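Local coordinates for isomaltodextranase (Arthrobacter globiformis, PDB 5AWO), which hydrolyses (1->6)-alpha-D-glucosidic linkages in polysaccharides, removing successive isomaltose units from the non-reducing ends of the chains, at residues Asn361-Gln366 / Arg437-His442; Arg531-Asn536 / Leu603-Leu608. All coordinates share one frame; numbering follows the deposited sequence.

Contact 1 (Asn361-Gln366 with Arg437-His442) and contact 2 (Arg531-Asn536 with Leu603-Leu608) follow one another along the chain, the first closing before the second opens. Their centres lie 32 Å apart and their nearest atoms about 20 Å, so they do not touch. Contact 1 joins the start of helix 362-370 to a turn of the C-terminal beta-sandwich domain; contact 2 pairs two strands inside the CBM35 carbohydrate-binding module. Both are peripheral, their centres 22 and 26 Å from the centre of the chain. Neither includes the probable nucleophile Asp201 or proton donor Asp262. An arginine meets a carboxylate through NE and NH2 in both, at two oxygens of Glu363 but at one oxygen of Glu607.

Contact 1 (Asn361-Gln366 / Arg437-His442); sequences NKEVLQ and RDLWEH
Glu363 and Arg437 form a salt bridge in which the guanidinium offers its NE edge side-on, one nitrogen to each oxygen. Arg437 NE lies 2.7 Å from Glu363 OE1, on that oxygen's syn lone pair, and Arg437 NH2 2.9 Å from Glu363 OE2. His442 ND1 donates to the anti side of Glu363 OE2 at 2.7 Å, the oxygen in the imidazole plane; two donors grip OE2 and limit carboxylate rotation. A separate hydrogen bond runs from Asn361 ND2 to Leu439 O, 2.9 Å and nearly straight (171°). Asn361 is the N-cap of helix 362-370: its OD1 accepts from Val364 N at 3.2 Å, so one amide caps the helix and ties it to the turn after strand 434-438 of the beta-sandwich domain. With CG anti to the backbone N (chi1 177°), the Asn361 amide stands almost upright on the Trp440 indole, planes 85° apart, its ND2 over the face toward the rim, 3.3 Å from Trp440 CE3. Asn361 CB makes a CH-pi contact over the six-membered ring of Trp440; Val364 CG2 makes an off-centre one with the five-membered ring and meets Leu439 CB at 4.0 Å. Trp440 NE1 hydrogen-bonds to Asn334 OD1 of helix 326-339.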
ATOM      1  N   ASN A 361     -15.102   9.748  11.211  1.00 14.42           N
ATOM      2  CA  ASN A 361     -16.317   8.954  11.037  1.00 14.88           C
ATOM      3  C   ASN A 361     -15.976   7.495  11.354  1.00 15.95           C
ATOM      4  O   ASN A 361     -15.224   6.843  10.639  1.00 15.21           O
ATOM      5  CB  ASN A 361     -16.839   9.113   9.607  1.00 14.81           C
ATOM      6  CG  ASN A 361     -18.060   8.270   9.300  1.00 15.97           C
ATOM      7  OD1 ASN A 361     -18.253   7.184   9.829  1.00 16.94           O
ATOM      8  ND2 ASN A 361     -18.864   8.743   8.387  1.00 15.85           N
ATOM      9  N   LYS A 362     -16.504   7.009  12.472  1.00 16.91           N
ATOM     10  CA  LYS A 362     -16.144   5.685  12.969  1.00 18.73           C
ATOM     11  C   LYS A 362     -16.469   4.583  11.974  1.00 16.22           C
ATOM     12  O   LYS A 362     -15.722   3.599  11.890  1.00 16.18           O
ATOM     13  CB  LYS A 362     -16.802   5.424  14.338  1.00 22.26           C
ATOM     14  CG  LYS A 362     -16.199   6.266  15.467  1.00 27.55           C
ATOM     15  CD  LYS A 362     -17.163   6.401  16.654  1.00 30.51           C
ATOM     16  CE  LYS A 362     -16.747   7.489  17.653  1.00 31.67           C
ATOM     17  NZ  LYS A 362     -17.227   8.889  17.396  1.00 28.66           N
ATOM     18  N   GLU A 363     -17.563   4.711  11.221  1.00 16.66           N
ATOM     19  CA  GLU A 363     -17.942   3.670  10.284  1.00 15.93           C
ATOM     20  C   GLU A 363     -17.014   3.619   9.070  1.00 16.45           C
ATOM     21  O   GLU A 363     -16.705   2.560   8.560  1.00 16.16           O
ATOM     22  CB  GLU A 363     -19.395   3.825   9.833  1.00 18.10           C
ATOM     23  CG  GLU A 363     -20.379   3.822  10.986  1.00 19.37           C
ATOM     24  CD  GLU A 363     -21.759   3.414  10.527  1.00 20.08           C
ATOM     25  OE1 GLU A 363     -21.926   2.264  10.093  1.00 21.51           O
ATOM     26  OE2 GLU A 363     -22.677   4.263  10.577  1.00 21.12           O
ATOM     27  N   VAL A 364     -16.600   4.786   8.585  1.00 15.65           N
ATOM     28  CA  VAL A 364     -15.624   4.874   7.498  1.00 15.02           C
ATOM     29  C   VAL A 364     -14.284   4.343   7.991  1.00 14.80           C
ATOM     30  O   VAL A 364     -13.657   3.523   7.319  1.00 14.80           O
ATOM     31  CB  VAL A 364     -15.551   6.313   6.949  1.00 14.50           C
ATOM     32  CG1 VAL A 364     -14.408   6.458   5.960  1.00 14.84           C
ATOM     33  CG2 VAL A 364     -16.868   6.705   6.272  1.00 14.95           C
ATOM     34  N   LEU A 365     -13.881   4.753   9.189  1.00 14.83           N
ATOM     35  CA  LEU A 365     -12.640   4.230   9.771  1.00 14.76           C
ATOM     36  C   LEU A 365     -12.692   2.712   9.931  1.00 14.47           C
ATOM     37  O   LEU A 365     -11.658   2.036   9.773  1.00 15.15           O
ATOM     38  CB  LEU A 365     -12.292   4.887  11.100  1.00 15.31           C
ATOM     39  CG  LEU A 365     -11.873   6.367  10.999  1.00 15.73           C
ATOM     40  CD1 LEU A 365     -11.761   6.968  12.395  1.00 16.84           C
ATOM     41  CD2 LEU A 365     -10.591   6.535  10.205  1.00 16.55           C
ATOM     42  N   GLN A 366     -13.860   2.177  10.264  1.00 14.79           N
ATOM     43  CA  GLN A 366     -13.950   0.751  10.497  1.00 15.83           C
ATOM     44  C   GLN A 366     -13.540  -0.018   9.256  1.00 16.22           C
ATOM     45  O   GLN A 366     -12.968  -1.099   9.374  1.00 16.46           O
ATOM     46  CB  GLN A 366     -15.348   0.361  10.955  1.00 16.72           C
ATOM     47  CG  GLN A 366     -15.411  -1.042  11.536  1.00 18.42           C
ATOM     48  CD  GLN A 366     -14.660  -1.151  12.840  1.00 19.84           C
ATOM     49  OE1 GLN A 366     -14.838  -0.324  13.724  1.00 23.38           O
ATOM     50  NE2 GLN A 366     -13.781  -2.155  12.956  1.00 21.32           N
ATOM     51  N   ARG A 437     -25.375  -0.372   3.828  1.00 16.78           N
ATOM     52  CA  ARG A 437     -25.397   0.736   4.764  1.00 16.56           C
ATOM     53  C   ARG A 437     -24.572   1.891   4.176  1.00 15.42           C
ATOM     54  O   ARG A 437     -23.407   1.705   3.811  1.00 15.48           O
ATOM     55  CB  ARG A 437     -24.804   0.302   6.098  1.00 17.06           C
ATOM     56  CG  ARG A 437     -24.919   1.320   7.178  1.00 18.74           C
ATOM     57  CD  ARG A 437     -24.571   0.768   8.563  1.00 18.72           C
ATOM     58  NE  ARG A 437     -24.499   1.863   9.499  1.00 20.29           N
ATOM     59  CZ  ARG A 437     -25.549   2.368  10.146  1.00 19.39           C
ATOM     60  NH1 ARG A 437     -26.745   1.788  10.032  1.00 20.46           N
ATOM     61  NH2 ARG A 437     -25.392   3.405  10.955  1.00 20.16           N
ATOM     62  N   ASP A 438     -25.194   3.072   4.098  1.00 14.97           N
ATOM     63  CA  ASP A 438     -24.529   4.328   3.684  1.00 14.09           C
ATOM     64  C   ASP A 438     -23.793   4.896   4.897  1.00 14.77           C
ATOM     65  O   ASP A 438     -24.384   5.183   5.930  1.00 14.56           O
ATOM     66  CB  ASP A 438     -25.593   5.295   3.155  1.00 14.57           C
ATOM     67  CG  ASP A 438     -25.021   6.606   2.664  1.00 14.49           C
ATOM     68  OD1 ASP A 438     -24.074   7.086   3.281  1.00 15.14           O
ATOM     69  OD2 ASP A 438     -25.558   7.146   1.677  1.00 16.27           O
ATOM     70  N   LEU A 439     -22.456   4.983   4.799  1.00 13.93           N
ATOM     71  CA  LEU A 439     -21.639   5.254   5.963  1.00 14.39           C
ATOM     72  C   LEU A 439     -21.484   6.734   6.311  1.00 14.17           C
ATOM     73  O   LEU A 439     -21.015   7.050   7.385  1.00 15.51           O
ATOM     74  CB  LEU A 439     -20.242   4.634   5.832  1.00 14.57           C
ATOM     75  CG  LEU A 439     -20.239   3.150   5.518  1.00 15.16           C
ATOM     76  CD1 LEU A 439     -18.835   2.615   5.485  1.00 16.07           C
ATOM     77  CD2 LEU A 439     -21.077   2.348   6.502  1.00 15.51           C
ATOM     78  N   TRP A 440     -21.941   7.621   5.430  1.00 14.96           N
ATOM     79  CA  TRP A 440     -21.987   9.059   5.781  1.00 15.01           C
ATOM     80  C   TRP A 440     -23.380   9.477   6.224  1.00 15.03           C
ATOM     81  O   TRP A 440     -23.512  10.347   7.087  1.00 15.97           O
ATOM     82  CB  TRP A 440     -21.473   9.943   4.624  1.00 14.86           C
ATOM     83  CG  TRP A 440     -19.992   9.909   4.520  1.00 14.94           C
ATOM     84  CD1 TRP A 440     -19.264   9.183   3.625  1.00 15.36           C
ATOM     85  CD2 TRP A 440     -19.048  10.577   5.366  1.00 14.60           C
ATOM     86  NE1 TRP A 440     -17.925   9.374   3.854  1.00 14.88           N
ATOM     87  CE2 TRP A 440     -17.762  10.216   4.923  1.00 14.87           C
ATOM     88  CE3 TRP A 440     -19.168  11.437   6.464  1.00 16.07           C
ATOM     89  CZ2 TRP A 440     -16.610  10.703   5.538  1.00 14.97           C
ATOM     90  CZ3 TRP A 440     -18.026  11.906   7.071  1.00 15.45           C
ATOM     91  CH2 TRP A 440     -16.767  11.540   6.614  1.00 15.74           C
ATOM     92  N   GLU A 441     -24.424   8.861   5.656  1.00 15.04           N
ATOM     93  CA  GLU A 441     -25.788   9.040   6.194  1.00 15.39           C
ATOM     94  C   GLU A 441     -25.961   8.256   7.492  1.00 15.66           C
ATOM     95  O   GLU A 441     -26.861   8.554   8.281  1.00 16.29           O
ATOM     96  CB  GLU A 441     -26.846   8.620   5.183  1.00 15.67           C
ATOM     97  CG  GLU A 441     -26.879   9.477   3.925  1.00 17.17           C
ATOM     98  CD  GLU A 441     -28.028   9.126   2.987  1.00 18.10           C
ATOM     99  OE1 GLU A 441     -28.738   8.141   3.228  1.00 18.21           O
ATOM    100  OE2 GLU A 441     -28.243   9.821   1.956  1.00 19.76           O
ATOM    101  N   HIS A 442     -25.109   7.255   7.732  1.00 14.94           N
ATOM    102  CA  HIS A 442     -25.287   6.338   8.857  1.00 15.63           C
ATOM    103  C   HIS A 442     -26.699   5.735   8.781  1.00 15.89           C
ATOM    104  O   HIS A 442     -27.456   5.794   9.744  1.00 15.87           O
ATOM    105  CB  HIS A 442     -25.003   6.998  10.201  1.00 15.64           C
ATOM    106  CG  HIS A 442     -23.671   7.663  10.261  1.00 15.96           C
ATOM    107  ND1 HIS A 442     -22.501   6.957  10.404  1.00 17.16           N
ATOM    108  CD2 HIS A 442     -23.322   8.965  10.161  1.00 16.74           C
ATOM    109  CE1 HIS A 442     -21.486   7.803  10.421  1.00 17.19           C
ATOM    110  NE2 HIS A 442     -21.955   9.023  10.270  1.00 17.67           N
TER

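Contact 2 (Arg531-Asn536 / Leu603-Leu608); sequences RYRYAN and LNWIEL
A classic beta bulge interrupts the antiparallel pairing of strands 526-535 and 601-609 in the CBM35 module, where Asn604 and Trp605 both face Arg533. Arg533 N donates to Trp605 O at 3.0 Å, while Arg533 O accepts from Asn604 N at 2.8 Å. Beyond it, Arg531 and Glu607 form a hydrogen-bonded pair, Arg531 N to Glu607 O and Glu607 N to Arg531 O, both 2.9 Å. On one face Tyr532 CD2 packs against Ile606 CG2 at 3.8 Å. On the other, which carries Arg531, Arg533, Trp605 and Glu607, Trp605 CG is wedged between its backbone N and carbonyl carbon (chi1 51°), which lays the indole across Arg533. Arg533 CB stands 3.5 Å from the centroid of the six-membered ring of Trp605, a CH-pi contact, and Arg533 CD reaches Trp605 NE1 at 3.4 Å. Trp605 NE1 hydrogen-bonds to Asp497 OD2, and Arg475 makes a cation-pi contact with the ring. Replacing the Trp605 indole with the methyl of an alanine is likely to strip the aromatic cover from Arg533 CB and CD and leave Asp497 OD2 without this donor. Arg531 NE and NH2 both donate to Glu607 OE1, Arg531 NH2 at 2.9 Å, with guanidinium and carboxylate planes 82° apart. Arg475 NE pairs with Glu607 OE2, and Asp609 with Arg531 NH1, so the buried carboxylate of Glu607 probably stays ionised within an alternating network of charges.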
ATOM      1  N   ARG A 531     -14.307 -24.411  -1.606  1.00 31.99           N
ATOM      2  CA  ARG A 531     -14.608 -24.660  -3.014  1.00 30.58           C
ATOM      3  C   ARG A 531     -13.876 -23.662  -3.913  1.00 31.09           C
ATOM      4  O   ARG A 531     -13.671 -22.516  -3.512  1.00 28.62           O
ATOM      5  CB  ARG A 531     -16.117 -24.604  -3.271  1.00 34.22           C
ATOM      6  CG  ARG A 531     -16.903 -25.775  -2.676  1.00 34.29           C
ATOM      7  CD  ARG A 531     -18.403 -25.663  -2.929  1.00 35.82           C
ATOM      8  NE  ARG A 531     -19.019 -24.525  -2.237  1.00 34.99           N
ATOM      9  CZ  ARG A 531     -19.244 -24.446  -0.924  1.00 39.04           C
ATOM     10  NH1 ARG A 531     -18.926 -25.448  -0.097  1.00 37.62           N
ATOM     11  NH2 ARG A 531     -19.800 -23.340  -0.424  1.00 39.72           N
ATOM     12  N   TYR A 532     -13.511 -24.095  -5.117  1.00 28.05           N
ATOM     13  CA  TYR A 532     -12.780 -23.279  -6.092  1.00 26.48           C
ATOM     14  C   TYR A 532     -13.501 -23.326  -7.441  1.00 27.38           C
ATOM     15  O   TYR A 532     -13.572 -24.395  -8.066  1.00 27.99           O
ATOM     16  CB  TYR A 532     -11.351 -23.819  -6.290  1.00 25.44           C
ATOM     17  CG  TYR A 532     -10.546 -24.148  -5.058  1.00 26.00           C
ATOM     18  CD1 TYR A 532     -10.684 -25.382  -4.404  1.00 25.32           C
ATOM     19  CD2 TYR A 532      -9.564 -23.276  -4.578  1.00 23.97           C
ATOM     20  CE1 TYR A 532      -9.915 -25.690  -3.298  1.00 26.66           C
ATOM     21  CE2 TYR A 532      -8.800 -23.573  -3.461  1.00 25.69           C
ATOM     22  CZ  TYR A 532      -8.961 -24.791  -2.814  1.00 25.64           C
ATOM     23  OH  TYR A 532      -8.181 -25.061  -1.709  1.00 27.85           O
ATOM     24  N   ARG A 533     -14.062 -22.209  -7.905  1.00 26.85           N
ATOM     25  CA  ARG A 533     -14.650 -22.180  -9.237  1.00 25.82           C
ATOM     26  C   ARG A 533     -13.568 -21.799 -10.227  1.00 28.29           C
ATOM     27  O   ARG A 533     -12.921 -20.746 -10.077  1.00 24.90           O
ATOM     28  CB  ARG A 533     -15.862 -21.238  -9.358  1.00 27.09           C
ATOM     29  CG  ARG A 533     -16.629 -21.417 -10.660  1.00 27.29           C
ATOM     30  CD  ARG A 533     -17.962 -20.685 -10.684  1.00 28.65           C
ATOM     31  NE  ARG A 533     -18.816 -21.131 -11.792  1.00 27.06           N
ATOM     32  CZ  ARG A 533     -19.054 -20.479 -12.928  1.00 27.82           C
ATOM     33  NH1 ARG A 533     -18.527 -19.282 -13.177  1.00 27.53           N
ATOM     34  NH2 ARG A 533     -19.861 -21.006 -13.836  1.00 29.90           N
ATOM     35  N   TYR A 534     -13.386 -22.636 -11.241  1.00 25.91           N
ATOM     36  CA  TYR A 534     -12.214 -22.577 -12.100  1.00 26.90           C
ATOM     37  C   TYR A 534     -12.546 -22.980 -13.541  1.00 25.56           C
ATOM     38  O   TYR A 534     -13.585 -23.601 -13.796  1.00 27.66           O
ATOM     39  CB  TYR A 534     -11.132 -23.527 -11.551  1.00 26.65           C
ATOM     40  CG  TYR A 534     -11.415 -24.978 -11.903  1.00 28.53           C
ATOM     41  CD1 TYR A 534     -12.293 -25.737 -11.139  1.00 29.11           C
ATOM     42  CD2 TYR A 534     -10.854 -25.554 -13.033  1.00 29.60           C
ATOM     43  CE1 TYR A 534     -12.579 -27.057 -11.473  1.00 29.54           C
ATOM     44  CE2 TYR A 534     -11.141 -26.871 -13.376  1.00 30.33           C
ATOM     45  CZ  TYR A 534     -12.009 -27.602 -12.596  1.00 31.83           C
ATOM     46  OH  TYR A 534     -12.299 -28.917 -12.943  1.00 30.64           O
ATOM     47  N   ALA A 535     -11.672 -22.618 -14.472  1.00 25.37           N
ATOM     48  CA  ALA A 535     -11.660 -23.173 -15.835  1.00 25.52           C
ATOM     49  C   ALA A 535     -10.285 -23.833 -16.072  1.00 26.93           C
ATOM     50  O   ALA A 535      -9.266 -23.391 -15.526  1.00 25.45           O
ATOM     51  CB  ALA A 535     -11.911 -22.101 -16.871  1.00 24.61           C
ATOM     52  N   ASN A 536     -10.274 -24.904 -16.869  1.00 27.06           N
ATOM     53  CA  ASN A 536      -9.040 -25.606 -17.260  1.00 26.52           C
ATOM     54  C   ASN A 536      -9.301 -26.446 -18.500  1.00 26.90           C
ATOM     55  O   ASN A 536      -9.885 -27.524 -18.392  1.00 30.53           O
ATOM     56  CB  ASN A 536      -8.552 -26.530 -16.147  1.00 27.07           C
ATOM     57  CG  ASN A 536      -7.482 -27.521 -16.619  1.00 25.58           C
ATOM     58  OD1 ASN A 536      -6.817 -27.298 -17.622  1.00 28.05           O
ATOM     59  ND2 ASN A 536      -7.325 -28.602 -15.887  1.00 27.84           N
ATOM     60  N   LEU A 603      -9.129 -18.743 -12.423  1.00 21.77           N
ATOM     61  CA  LEU A 603      -9.820 -18.826 -11.156  1.00 21.56           C
ATOM     62  C   LEU A 603     -10.877 -17.736 -11.054  1.00 21.50           C
ATOM     63  O   LEU A 603     -10.558 -16.554 -11.198  1.00 21.64           O
ATOM     64  CB  LEU A 603      -8.841 -18.712  -9.986  1.00 22.49           C
ATOM     65  CG  LEU A 603      -9.439 -18.892  -8.600  1.00 23.16           C
ATOM     66  CD1 LEU A 603      -9.868 -20.344  -8.350  1.00 24.08           C
ATOM     67  CD2 LEU A 603      -8.466 -18.442  -7.533  1.00 23.02           C
ATOM     68  N   ASN A 604     -12.120 -18.138 -10.785  1.00 21.98           N
ATOM     69  CA  ASN A 604     -13.234 -17.199 -10.616  1.00 22.46           C
ATOM     70  C   ASN A 604     -13.445 -16.800  -9.170  1.00 22.89           C
ATOM     71  O   ASN A 604     -13.546 -15.606  -8.863  1.00 21.65           O
ATOM     72  CB  ASN A 604     -14.506 -17.831 -11.167  1.00 22.80           C
ATOM     73  CG  ASN A 604     -15.616 -16.827 -11.409  1.00 24.30           C
ATOM     74  OD1 ASN A 604     -15.434 -15.588 -11.376  1.00 25.41           O
ATOM     75  ND2 ASN A 604     -16.763 -17.347 -11.686  1.00 22.89           N
ATOM     76  N   TRP A 605     -13.515 -17.762  -8.260  1.00 21.90           N
ATOM     77  CA  TRP A 605     -13.727 -17.483  -6.863  1.00 23.34           C
ATOM     78  C   TRP A 605     -13.367 -18.648  -5.981  1.00 24.35           C
ATOM     79  O   TRP A 605     -13.176 -19.769  -6.487  1.00 25.72           O
ATOM     80  CB  TRP A 605     -15.164 -17.013  -6.587  1.00 22.48           C
ATOM     81  CG  TRP A 605     -16.360 -17.835  -7.116  1.00 23.30           C
ATOM     82  CD1 TRP A 605     -17.228 -17.445  -8.065  1.00 23.58           C
ATOM     83  CD2 TRP A 605     -16.844 -19.115  -6.638  1.00 25.16           C
ATOM     84  NE1 TRP A 605     -18.231 -18.392  -8.244  1.00 24.43           N
ATOM     85  CE2 TRP A 605     -18.007 -19.421  -7.374  1.00 25.23           C
ATOM     86  CE3 TRP A 605     -16.408 -20.018  -5.666  1.00 25.82           C
ATOM     87  CZ2 TRP A 605     -18.729 -20.614  -7.178  1.00 25.01           C
ATOM     88  CZ3 TRP A 605     -17.132 -21.206  -5.477  1.00 27.25           C
ATOM     89  CH2 TRP A 605     -18.273 -21.478  -6.230  1.00 25.85           C
ATOM     90  N   ILE A 606     -13.196 -18.386  -4.698  1.00 24.21           N
ATOM     91  CA  ILE A 606     -13.257 -19.428  -3.682  1.00 24.56           C
ATOM     92  C   ILE A 606     -14.492 -19.210  -2.804  1.00 26.09           C
ATOM     93  O   ILE A 606     -15.018 -18.094  -2.695  1.00 25.65           O
ATOM     94  CB  ILE A 606     -11.980 -19.547  -2.812  1.00 24.94           C
ATOM     95  CG1 ILE A 606     -11.785 -18.321  -1.906  1.00 24.48           C
ATOM     96  CG2 ILE A 606     -10.749 -19.772  -3.682  1.00 25.77           C
ATOM     97  CD1 ILE A 606     -10.721 -18.533  -0.865  1.00 25.05           C
ATOM     98  N   GLU A 607     -14.973 -20.294  -2.207  1.00 26.85           N
ATOM     99  CA  GLU A 607     -16.037 -20.245  -1.214  1.00 27.92           C
ATOM    100  C   GLU A 607     -15.614 -21.008   0.014  1.00 30.57           C
ATOM    101  O   GLU A 607     -14.976 -22.067  -0.097  1.00 30.99           O
ATOM    102  CB  GLU A 607     -17.334 -20.813  -1.768  1.00 28.54           C
ATOM    103  CG  GLU A 607     -18.162 -19.795  -2.511  1.00 28.25           C
ATOM    104  CD  GLU A 607     -19.487 -20.335  -2.976  1.00 29.89           C
ATOM    105  OE1 GLU A 607     -19.821 -21.497  -2.601  1.00 28.69           O
ATOM    106  OE2 GLU A 607     -20.189 -19.603  -3.702  1.00 25.43           O
ATOM    107  N   LEU A 608     -15.922 -20.453   1.180  1.00 32.20           N
ATOM    108  CA  LEU A 608     -15.699 -21.123   2.447  1.00 34.96           C
ATOM    109  C   LEU A 608     -17.034 -21.290   3.144  1.00 38.43           C
ATOM    110  O   LEU A 608     -17.945 -20.465   2.977  1.00 35.01           O
ATOM    111  CB  LEU A 608     -14.756 -20.326   3.345  1.00 37.47           C
ATOM    112  CG  LEU A 608     -13.260 -20.409   3.079  1.00 39.30           C
ATOM    113  CD1 LEU A 608     -12.742 -21.819   3.369  1.00 39.56           C
ATOM    114  CD2 LEU A 608     -12.926 -19.974   1.657  1.00 39.94           C
TER